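Local coordinates for protein methyltransferase (PDB 1IXK) that probably transfers a methyl group from S-adenosyl-L-methionine to cytosine C5 in RNA, most likely tRNA, as a member of the RsmB/NOP family, at residues 124-133 with 148-159; 176-184 with 224-235. One frame throughout, in Å; residues are numbered along the deposited sequence.

Interaction 1 (124-133 with 148-159); sequences DMAAAPGGKT and AFDVDENRLRET
Ala128 lays its methyl group over one face of the Arg155 guanidinium, CB resting 3.6 Å from CZ and close above the centre of the plane. The same guanidinium grips Asp150 side-on: NE is bonded to OD2 on its syn lone pair, and NH2 reaches OD1 at 3.0 Å with the oxygen lying in the guanidinium plane. A bend at chi3 (56°) turns the end of the arginine back from its helix to the carboxylate. Asp150 OD1 also accepts the backbone N of Asp152 from the opposite face, closing an Asx turn, so that the carboxylate is fixed in rotation and its charge is probably well balanced. Beside it, Pro129 wedges its ring against the strand end, with CB 3.8 Å from Ala148 CB and CG 3.0 Å from Phe149 O. Two waters bridge the segments. One donates to Ala127 O and accepts from Val151 N; the other donates to Pro129 O and to Asp150 OD2, 2.6 Å away, while accepting from Thr159 OG1. Within 124-133, Asp124 braces the loop through Ala126 N on OD1 and Thr133 OG1 on OD2, the latter at 2.6 Å. The glycine-rich loop between strand 121-124 and helix 131-139, facing an acidic residue just beyond strand 145-149, is the hallmark of the S-adenosyl-L-methionine site in class I, Rossmann-like methyltransferases, and residues 126-132 and Asp150 are predicted to bind that cofactor.

Interaction 2 (176-184 with 224-235); sequences SSSLHIGEL and LQMRLLEKGLEV
With CG anti to the carbonyl carbon in both Leu179 (chi1 -77°) and Leu228 (chi1 -70°), the two leucines swing their branches into the gap between the 3-10 segment 178-184 and helix 215-235. They cross at about a right angle, and their CD2 methyls meet at 3.3 Å, tighter than ordinary van der Waals contact. Leu228 CD2 also touches Ser178 OG at 3.7 Å, an apolar approach to a hydroxyl whose polar partner is Met125 O. Leu179 CD1 makes a looser contact with Leu224 CD1, a turn earlier in the helix.

One helical turn further on, Lys231 folds back through bends at chi2 and chi3 and lies across Leu179 instead of extending. Its CG sits 3.9 Å from Leu179 CD2 and its CE 3.6 Å from Leu179 O, while NZ forms a salt bridge with Glu234 OE1 at 2.7 Å, met on the syn side of the carboxylate. An alanine here would remove this aliphatic cover and is likely to leave one flank of Leu179 bare and Glu234 without its charged mate.

At the far end, Val235 divides its methyls between two neighbours: CG1 packs on Gly182 CA at 3.7 Å, where no side chain intervenes, and CG2 lies beside Ile181 CD1 at 4.1 Å. No hydrogen bond joins the two segments. The 3-10 segment follows strand 171-174 and leads into strand 188-194, whose Phe188 touches both Ile181 and Val235 and whose Leu193 meets Leu228, while Phe149 of strand 145-149 packs against Ser178 and Ile181.

How the interactions relate
From the N terminus, strand 121-124 runs into the loop of 124-133, and interaction 1 closes when the chain returns through helix 131-139 and strand 145-149 to 148-159, completing a beta-alpha-beta unit. The chain then passes along helix 153-166 and strand 171-174 to 176-184, where interaction 2 opens; it closes a longer loop, through strand 188-194, at helix 215-235. The two loops follow in series, neither nesting nor crossing, yet they meet in space with centres about 15 Å apart. Besides the Met125–Ser178 link, Met125 CE packs against Leu228 O and Phe149 CB against Ser176 O. Together they link the predicted cofactor loop to helix 215-235 around the central sheet.

Interaction 1 (124-133 with 148-159)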
loop_
_atom_site.group_PDB
_atom_site.type_symbol
_atom_site.label_atom_id
_atom_site.label_comp_id
_atom_site.label_asym_id
_atom_site.label_seq_id
_atom_site.Cartn_x
_atom_site.Cartn_y
_atom_site.Cartn_z
ATOM N N ASP A 124 -10.616 -5.574 -4.233
ATOM C CA ASP A 124 -9.422 -5.407 -3.408
ATOM C C ASP A 124 -8.861 -6.825 -3.378
ATOM O O ASP A 124 -9.489 -7.725 -2.835
ATOM C CB ASP A 124 -9.777 -4.961 -1.988
ATOM C CG ASP A 124 -8.545 -4.630 -1.161
ATOM O OD1 ASP A 124 -7.444 -5.114 -1.518
ATOM O OD2 ASP A 124 -8.673 -3.895 -0.155
HETATM N N MSE A 125 -7.699 -7.036 -3.984
HETATM C CA MSE A 125 -7.117 -8.369 -4.030
HETATM C C MSE A 125 -6.200 -8.691 -2.856
HETATM O O MSE A 125 -5.444 -9.660 -2.902
HETATM C CB MSE A 125 -6.366 -8.565 -5.353
HETATM C CG MSE A 125 -7.288 -8.743 -6.566
HETATM SE SE MSE A 125 -6.341 -8.993 -8.078
HETATM C CE MSE A 125 -5.869 -10.760 -7.885
ATOM N N ALA A 126 -6.278 -7.887 -1.802
ATOM C CA ALA A 126 -5.444 -8.094 -0.620
ATOM C C ALA A 126 -5.683 -9.453 0.021
ATOM O O ALA A 126 -6.778 -10.012 -0.068
ATOM C CB ALA A 126 -5.707 -6.996 0.404
ATOM N N ALA A 127 -4.649 -9.984 0.665
ATOM C CA ALA A 127 -4.759 -11.264 1.351
ATOM C C ALA A 127 -5.524 -11.022 2.649
ATOM O O ALA A 127 -6.273 -11.881 3.118
ATOM C CB ALA A 127 -3.375 -11.820 1.655
ATOM N N ALA A 128 -5.330 -9.840 3.222
ATOM C CA ALA A 128 -5.999 -9.466 4.461
ATOM C C ALA A 128 -6.716 -8.131 4.278
ATOM O O ALA A 128 -6.246 -7.093 4.740
ATOM C CB ALA A 128 -4.985 -9.369 5.589
ATOM N N PRO A 129 -7.868 -8.145 3.589
ATOM C CA PRO A 129 -8.652 -6.928 3.347
ATOM C C PRO A 129 -8.995 -6.251 4.666
ATOM O O PRO A 129 -9.218 -6.925 5.674
ATOM C CB PRO A 129 -9.905 -7.450 2.645
ATOM C CG PRO A 129 -9.448 -8.725 2.010
ATOM C CD PRO A 129 -8.554 -9.331 3.048
ATOM N N GLY A 130 -9.039 -4.922 4.662
ATOM C CA GLY A 130 -9.367 -4.205 5.883
ATOM C C GLY A 130 -9.353 -2.693 5.746
ATOM O O GLY A 130 -10.299 -2.096 5.237
ATOM N N GLY A 131 -8.270 -2.079 6.211
ATOM C CA GLY A 131 -8.140 -0.637 6.155
ATOM C C GLY A 131 -8.243 -0.031 4.769
ATOM O O GLY A 131 -8.940 0.962 4.581
ATOM N N LYS A 132 -7.549 -0.609 3.795
ATOM C CA LYS A 132 -7.599 -0.073 2.437
ATOM C C LYS A 132 -8.959 -0.295 1.796
ATOM O O LYS A 132 -9.410 0.513 0.991
ATOM C CB LYS A 132 -6.518 -0.713 1.561
ATOM C CG LYS A 132 -5.094 -0.383 1.976
ATOM C CD LYS A 132 -4.112 -0.805 0.893
ATOM C CE LYS A 132 -2.681 -0.711 1.381
ATOM N NZ LYS A 132 -2.479 -1.593 2.556
ATOM N N THR A 133 -9.609 -1.398 2.150
ATOM C CA THR A 133 -10.917 -1.705 1.595
ATOM C C THR A 133 -11.939 -0.652 2.021
ATOM O O THR A 133 -12.746 -0.206 1.208
ATOM C CB THR A 133 -11.403 -3.091 2.049
ATOM O OG1 THR A 133 -10.354 -4.050 1.855
ATOM C CG2 THR A 133 -12.625 -3.511 1.232
ATOM N N ALA A 148 -13.956 -8.283 -2.005
ATOM C CA ALA A 148 -12.721 -8.541 -1.265
ATOM C C ALA A 148 -12.683 -10.019 -0.884
ATOM O O ALA A 148 -13.729 -10.657 -0.747
ATOM C CB ALA A 148 -12.650 -7.668 -0.018
ATOM N N PHE A 149 -11.473 -10.551 -0.716
ATOM C CA PHE A 149 -11.275 -11.963 -0.394
ATOM C C PHE A 149 -10.331 -12.177 0.787
ATOM O O PHE A 149 -9.294 -11.520 0.891
ATOM C CB PHE A 149 -10.687 -12.700 -1.610
ATOM C CG PHE A 149 -11.439 -12.477 -2.895
ATOM C CD1 PHE A 149 -11.404 -11.241 -3.537
ATOM C CD2 PHE A 149 -12.166 -13.512 -3.475
ATOM C CE1 PHE A 149 -12.081 -11.041 -4.740
ATOM C CE2 PHE A 149 -12.848 -13.322 -4.678
ATOM C CZ PHE A 149 -12.806 -12.084 -5.312
ATOM N N ASP A 150 -10.689 -13.104 1.669
ATOM C CA ASP A 150 -9.857 -13.438 2.823
ATOM C C ASP A 150 -10.031 -14.930 3.095
ATOM O O ASP A 150 -11.153 -15.400 3.266
ATOM C CB ASP A 150 -10.294 -12.647 4.058
ATOM C CG ASP A 150 -9.235 -12.644 5.162
ATOM O OD1 ASP A 150 -8.449 -13.616 5.253
ATOM O OD2 ASP A 150 -9.195 -11.669 5.942
ATOM N N VAL A 151 -8.929 -15.676 3.126
ATOM C CA VAL A 151 -8.996 -17.114 3.382
ATOM C C VAL A 151 -9.184 -17.412 4.870
ATOM O O VAL A 151 -9.494 -18.543 5.249
ATOM C CB VAL A 151 -7.718 -17.829 2.893
ATOM C CG1 VAL A 151 -7.538 -17.604 1.391
ATOM C CG2 VAL A 151 -6.504 -17.315 3.662
ATOM N N ASP A 152 -9.002 -16.392 5.702
ATOM C CA ASP A 152 -9.129 -16.530 7.155
ATOM C C ASP A 152 -10.502 -16.048 7.607
ATOM O O ASP A 152 -10.742 -14.845 7.685
ATOM C CB ASP A 152 -8.044 -15.697 7.848
ATOM C CG ASP A 152 -7.994 -15.926 9.352
ATOM O OD1 ASP A 152 -9.062 -15.954 9.995
ATOM O OD2 ASP A 152 -6.878 -16.064 9.894
ATOM N N GLU A 153 -11.394 -16.982 7.924
ATOM C CA GLU A 153 -12.745 -16.622 8.347
ATOM C C GLU A 153 -12.804 -15.741 9.592
ATOM O O GLU A 153 -13.624 -14.824 9.666
ATOM C CB GLU A 153 -13.591 -17.873 8.590
ATOM C CG GLU A 153 -15.078 -17.558 8.779
ATOM C CD GLU A 153 -15.736 -17.084 7.489
ATOM O OE1 GLU A 153 -15.839 -17.898 6.550
ATOM O OE2 GLU A 153 -16.143 -15.901 7.408
ATOM N N ASN A 154 -11.949 -16.021 10.574
ATOM C CA ASN A 154 -11.939 -15.232 11.799
ATOM C C ASN A 154 -11.598 -13.781 11.499
ATOM O O ASN A 154 -12.219 -12.863 12.029
ATOM C CB ASN A 154 -10.926 -15.796 12.797
ATOM C CG ASN A 154 -11.269 -17.202 13.240
ATOM O OD1 ASN A 154 -12.394 -17.476 13.657
ATOM N ND2 ASN A 154 -10.295 -18.102 13.158
ATOM N N ARG A 155 -10.605 -13.583 10.643
ATOM C CA ARG A 155 -10.181 -12.244 10.266
ATOM C C ARG A 155 -11.285 -11.576 9.454
ATOM O O ARG A 155 -11.563 -10.385 9.623
ATOM C CB ARG A 155 -8.893 -12.327 9.448
ATOM C CG ARG A 155 -8.224 -10.993 9.177
ATOM C CD ARG A 155 -6.788 -11.214 8.726
ATOM N NE ARG A 155 -6.714 -12.083 7.554
ATOM C CZ ARG A 155 -5.585 -12.592 7.076
ATOM N NH1 ARG A 155 -4.433 -12.318 7.671
ATOM N NH2 ARG A 155 -5.606 -13.373 6.003
ATOM N N LEU A 156 -11.919 -12.350 8.580
ATOM C CA LEU A 156 -12.997 -11.832 7.748
ATOM C C LEU A 156 -14.139 -11.362 8.646
ATOM O O LEU A 156 -14.757 -10.329 8.389
ATOM C CB LEU A 156 -13.482 -12.915 6.776
ATOM C CG LEU A 156 -14.440 -12.487 5.660
ATOM C CD1 LEU A 156 -14.493 -13.572 4.585
ATOM C CD2 LEU A 156 -15.830 -12.221 6.238
ATOM N N ARG A 157 -14.414 -12.120 9.703
ATOM C CA ARG A 157 -15.469 -11.755 10.641
ATOM C C ARG A 157 -15.128 -10.445 11.338
ATOM O O ARG A 157 -15.994 -9.596 11.545
ATOM C CB ARG A 157 -15.655 -12.856 11.685
ATOM C CG ARG A 157 -16.364 -14.080 11.160
ATOM C CD ARG A 157 -16.209 -15.249 12.113
ATOM N NE ARG A 157 -16.982 -16.407 11.678
ATOM C CZ ARG A 157 -16.686 -17.660 12.004
ATOM N NH1 ARG A 157 -15.627 -17.908 12.766
ATOM N NH2 ARG A 157 -17.446 -18.660 11.576
ATOM N N GLU A 158 -13.860 -10.296 11.704
ATOM C CA GLU A 158 -13.378 -9.098 12.375
ATOM C C GLU A 158 -13.547 -7.896 11.455
ATOM O O GLU A 158 -14.021 -6.838 11.874
ATOM C CB GLU A 158 -11.900 -9.272 12.738
ATOM C CG GLU A 158 -11.173 -7.991 13.122
ATOM C CD GLU A 158 -9.681 -8.210 13.330
ATOM O OE1 GLU A 158 -9.017 -8.736 12.409
ATOM O OE2 GLU A 158 -9.167 -7.853 14.413
ATOM N N THR A 159 -13.154 -8.071 10.197
ATOM C CA THR A 159 -13.255 -7.004 9.212
ATOM C C THR A 159 -14.698 -6.566 9.008
ATOM O O THR A 159 -14.978 -5.374 8.895
ATOM C CB THR A 159 -12.661 -7.447 7.866
ATOM O OG1 THR A 159 -11.264 -7.706 8.036
ATOM C CG2 THR A 159 -12.834 -6.356 6.812
HETATM O O HOH W 1 -6.687 -14.292 1.748
HETATM O O HOH W 2 -10.360 -9.365 6.219
#

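Interaction 2 (176-184 with 224-235)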
loop_
_atom_site.group_PDB
_atom_site.type_symbol
_atom_site.label_atom_id
_atom_site.label_comp_id
_atom_site.label_asym_id
_atom_site.label_seq_id
_atom_site.Cartn_x
_atom_site.Cartn_y
_atom_site.Cartn_z
ATOM N N SER A 176 -12.339 -16.823 0.429
ATOM C CA SER A 176 -11.568 -17.489 -0.609
ATOM C C SER A 176 -10.349 -16.620 -0.906
ATOM O O SER A 176 -10.220 -15.523 -0.365
ATOM C CB SER A 176 -12.433 -17.634 -1.869
ATOM O OG SER A 176 -11.702 -18.143 -2.975
ATOM N N SER A 177 -9.454 -17.119 -1.755
ATOM C CA SER A 177 -8.263 -16.370 -2.143
ATOM C C SER A 177 -8.629 -15.491 -3.335
ATOM O O SER A 177 -9.433 -15.889 -4.176
ATOM C CB SER A 177 -7.143 -17.336 -2.543
ATOM O OG SER A 177 -6.102 -16.650 -3.211
ATOM N N SER A 178 -8.041 -14.303 -3.418
ATOM C CA SER A 178 -8.346 -13.410 -4.531
ATOM C C SER A 178 -7.905 -14.008 -5.867
ATOM O O SER A 178 -8.275 -13.509 -6.929
ATOM C CB SER A 178 -7.690 -12.040 -4.325
ATOM O OG SER A 178 -6.288 -12.153 -4.179
ATOM N N LEU A 179 -7.112 -15.075 -5.816
ATOM C CA LEU A 179 -6.659 -15.721 -7.044
ATOM C C LEU A 179 -7.827 -16.361 -7.793
ATOM O O LEU A 179 -7.716 -16.663 -8.979
ATOM C CB LEU A 179 -5.594 -16.778 -6.738
ATOM C CG LEU A 179 -4.184 -16.252 -6.440
ATOM C CD1 LEU A 179 -3.272 -17.406 -6.056
ATOM C CD2 LEU A 179 -3.637 -15.533 -7.658
ATOM N N HIS A 180 -8.946 -16.556 -7.097
ATOM C CA HIS A 180 -10.142 -17.150 -7.693
ATOM C C HIS A 180 -11.081 -16.073 -8.229
ATOM O O HIS A 180 -12.209 -16.366 -8.628
ATOM C CB HIS A 180 -10.902 -17.980 -6.650
ATOM C CG HIS A 180 -10.117 -19.126 -6.094
ATOM N ND1 HIS A 180 -9.758 -20.220 -6.853
ATOM C CD2 HIS A 180 -9.621 -19.349 -4.854
ATOM C CE1 HIS A 180 -9.076 -21.067 -6.101
ATOM N NE2 HIS A 180 -8.979 -20.562 -4.885
ATOM N N ILE A 181 -10.619 -14.829 -8.237
ATOM C CA ILE A 181 -11.444 -13.718 -8.695
ATOM C C ILE A 181 -12.050 -13.967 -10.081
ATOM O O ILE A 181 -13.174 -13.552 -10.357
ATOM C CB ILE A 181 -10.632 -12.396 -8.679
ATOM C CG1 ILE A 181 -11.572 -11.200 -8.849
ATOM C CG2 ILE A 181 -9.562 -12.420 -9.766
ATOM C CD1 ILE A 181 -10.921 -9.864 -8.520
ATOM N N GLY A 182 -11.323 -14.676 -10.939
ATOM C CA GLY A 182 -11.834 -14.959 -12.269
ATOM C C GLY A 182 -13.095 -15.810 -12.305
ATOM O O GLY A 182 -13.856 -15.759 -13.272
ATOM N N GLU A 183 -13.333 -16.593 -11.257
ATOM C CA GLU A 183 -14.512 -17.451 -11.220
ATOM C C GLU A 183 -15.811 -16.692 -10.989
ATOM O O GLU A 183 -16.896 -17.262 -11.095
ATOM C CB GLU A 183 -14.338 -18.539 -10.157
ATOM C CG GLU A 183 -13.341 -19.618 -10.562
ATOM C CD GLU A 183 -13.235 -20.737 -9.545
ATOM O OE1 GLU A 183 -12.669 -20.505 -8.454
ATOM O OE2 GLU A 183 -13.723 -21.849 -9.835
ATOM N N LEU A 184 -15.701 -15.406 -10.678
ATOM C CA LEU A 184 -16.875 -14.573 -10.447
ATOM C C LEU A 184 -17.495 -14.133 -11.770
ATOM O O LEU A 184 -18.653 -13.715 -11.815
ATOM C CB LEU A 184 -16.497 -13.329 -9.641
ATOM C CG LEU A 184 -16.188 -13.431 -8.143
ATOM C CD1 LEU A 184 -15.028 -14.377 -7.889
ATOM C CD2 LEU A 184 -15.865 -12.041 -7.625
ATOM N N LEU A 224 4.284 -14.998 -6.623
ATOM C CA LEU A 224 2.914 -14.798 -6.180
ATOM C C LEU A 224 2.398 -13.453 -6.692
ATOM O O LEU A 224 1.240 -13.338 -7.088
ATOM C CB LEU A 224 2.839 -14.838 -4.657
ATOM C CG LEU A 224 1.459 -14.629 -4.037
ATOM C CD1 LEU A 224 0.465 -15.634 -4.609
ATOM C CD2 LEU A 224 1.567 -14.778 -2.520
ATOM N N GLN A 225 3.262 -12.441 -6.678
ATOM C CA GLN A 225 2.884 -11.110 -7.154
ATOM C C GLN A 225 2.540 -11.162 -8.640
ATOM O O GLN A 225 1.554 -10.574 -9.085
ATOM C CB GLN A 225 4.029 -10.118 -6.934
ATOM C CG GLN A 225 4.235 -9.701 -5.487
ATOM C CD GLN A 225 3.010 -9.038 -4.895
ATOM O OE1 GLN A 225 2.012 -9.697 -4.603
ATOM N NE2 GLN A 225 3.075 -7.723 -4.723
HETATM N N MSE A 226 3.374 -11.859 -9.405
HETATM C CA MSE A 226 3.152 -12.007 -10.837
HETATM C C MSE A 226 1.811 -12.705 -11.071
HETATM O O MSE A 226 1.017 -12.278 -11.906
HETATM C CB MSE A 226 4.295 -12.821 -11.470
HETATM C CG MSE A 226 5.644 -12.081 -11.561
HETATM SE SE MSE A 226 7.019 -13.130 -12.116
HETATM C CE MSE A 226 6.575 -13.458 -13.803
ATOM N N ARG A 227 1.556 -13.780 -10.329
ATOM C CA ARG A 227 0.303 -14.521 -10.479
ATOM C C ARG A 227 -0.894 -13.637 -10.180
ATOM O O ARG A 227 -1.879 -13.644 -10.916
ATOM C CB ARG A 227 0.257 -15.727 -9.534
ATOM C CG ARG A 227 1.170 -16.872 -9.891
ATOM C CD ARG A 227 1.083 -17.967 -8.827
ATOM N NE ARG A 227 2.009 -19.062 -9.096
ATOM C CZ ARG A 227 1.857 -19.950 -10.075
ATOM N NH1 ARG A 227 0.807 -19.879 -10.884
ATOM N NH2 ARG A 227 2.764 -20.901 -10.252
ATOM N N LEU A 228 -0.809 -12.890 -9.083
ATOM C CA LEU A 228 -1.894 -12.004 -8.683
ATOM C C LEU A 228 -2.127 -10.900 -9.711
ATOM O O LEU A 228 -3.265 -10.611 -10.073
ATOM C CB LEU A 228 -1.587 -11.384 -7.313
ATOM C CG LEU A 228 -1.636 -12.365 -6.136
ATOM C CD1 LEU A 228 -0.995 -11.752 -4.902
ATOM C CD2 LEU A 228 -3.078 -12.754 -5.874
ATOM N N LEU A 229 -1.045 -10.292 -10.183
ATOM C CA LEU A 229 -1.156 -9.218 -11.161
ATOM C C LEU A 229 -1.786 -9.715 -12.460
ATOM O O LEU A 229 -2.604 -9.021 -13.065
ATOM C CB LEU A 229 0.222 -8.615 -11.425
ATOM C CG LEU A 229 0.282 -7.436 -12.400
ATOM C CD1 LEU A 229 -0.664 -6.324 -11.949
ATOM C CD2 LEU A 229 1.711 -6.934 -12.477
ATOM N N GLU A 230 -1.416 -10.919 -12.892
ATOM C CA GLU A 230 -1.991 -11.473 -14.112
ATOM C C GLU A 230 -3.486 -11.745 -13.937
ATOM O O GLU A 230 -4.281 -11.433 -14.822
ATOM C CB GLU A 230 -1.261 -12.757 -14.523
ATOM C CG GLU A 230 -1.912 -13.483 -15.687
ATOM C CD GLU A 230 -0.961 -14.436 -16.393
ATOM O OE1 GLU A 230 -0.101 -15.036 -15.717
ATOM O OE2 GLU A 230 -1.086 -14.590 -17.628
ATOM N N LYS A 231 -3.881 -12.320 -12.801
ATOM C CA LYS A 231 -5.300 -12.591 -12.566
ATOM C C LYS A 231 -6.095 -11.282 -12.500
ATOM O O LYS A 231 -7.225 -11.205 -12.981
ATOM C CB LYS A 231 -5.503 -13.371 -11.260
ATOM C CG LYS A 231 -4.923 -14.785 -11.257
ATOM C CD LYS A 231 -5.449 -15.627 -12.423
ATOM C CE LYS A 231 -6.966 -15.722 -12.408
ATOM N NZ LYS A 231 -7.499 -16.509 -13.560
ATOM N N GLY A 232 -5.499 -10.260 -11.893
ATOM C CA GLY A 232 -6.167 -8.973 -11.781
ATOM C C GLY A 232 -6.380 -8.315 -13.136
ATOM O O GLY A 232 -7.478 -7.846 -13.453
ATOM N N LEU A 233 -5.330 -8.284 -13.948
ATOM C CA LEU A 233 -5.435 -7.680 -15.269
ATOM C C LEU A 233 -6.440 -8.445 -16.132
ATOM O O LEU A 233 -7.140 -7.856 -16.960
ATOM C CB LEU A 233 -4.060 -7.646 -15.940
ATOM C CG LEU A 233 -3.060 -6.683 -15.291
ATOM C CD1 LEU A 233 -1.696 -6.813 -15.960
ATOM C CD2 LEU A 233 -3.575 -5.257 -15.400
ATOM N N GLU A 234 -6.517 -9.754 -15.908
ATOM C CA GLU A 234 -7.425 -10.636 -16.640
ATOM C C GLU A 234 -8.904 -10.256 -16.485
ATOM O O GLU A 234 -9.668 -10.279 -17.454
ATOM C CB GLU A 234 -7.219 -12.076 -16.162
ATOM C CG GLU A 234 -8.141 -13.103 -16.798
ATOM C CD GLU A 234 -8.158 -14.416 -16.027
ATOM O OE1 GLU A 234 -7.066 -14.935 -15.712
ATOM O OE2 GLU A 234 -9.262 -14.926 -15.735
ATOM N N VAL A 235 -9.308 -9.914 -15.265
ATOM C CA VAL A 235 -10.693 -9.552 -14.995
ATOM C C VAL A 235 -10.945 -8.048 -15.108
ATOM O O VAL A 235 -12.059 -7.575 -14.892
ATOM C CB VAL A 235 -11.121 -10.026 -13.586
ATOM C CG1 VAL A 235 -10.991 -11.543 -13.486
ATOM C CG2 VAL A 235 -10.261 -9.353 -12.520
#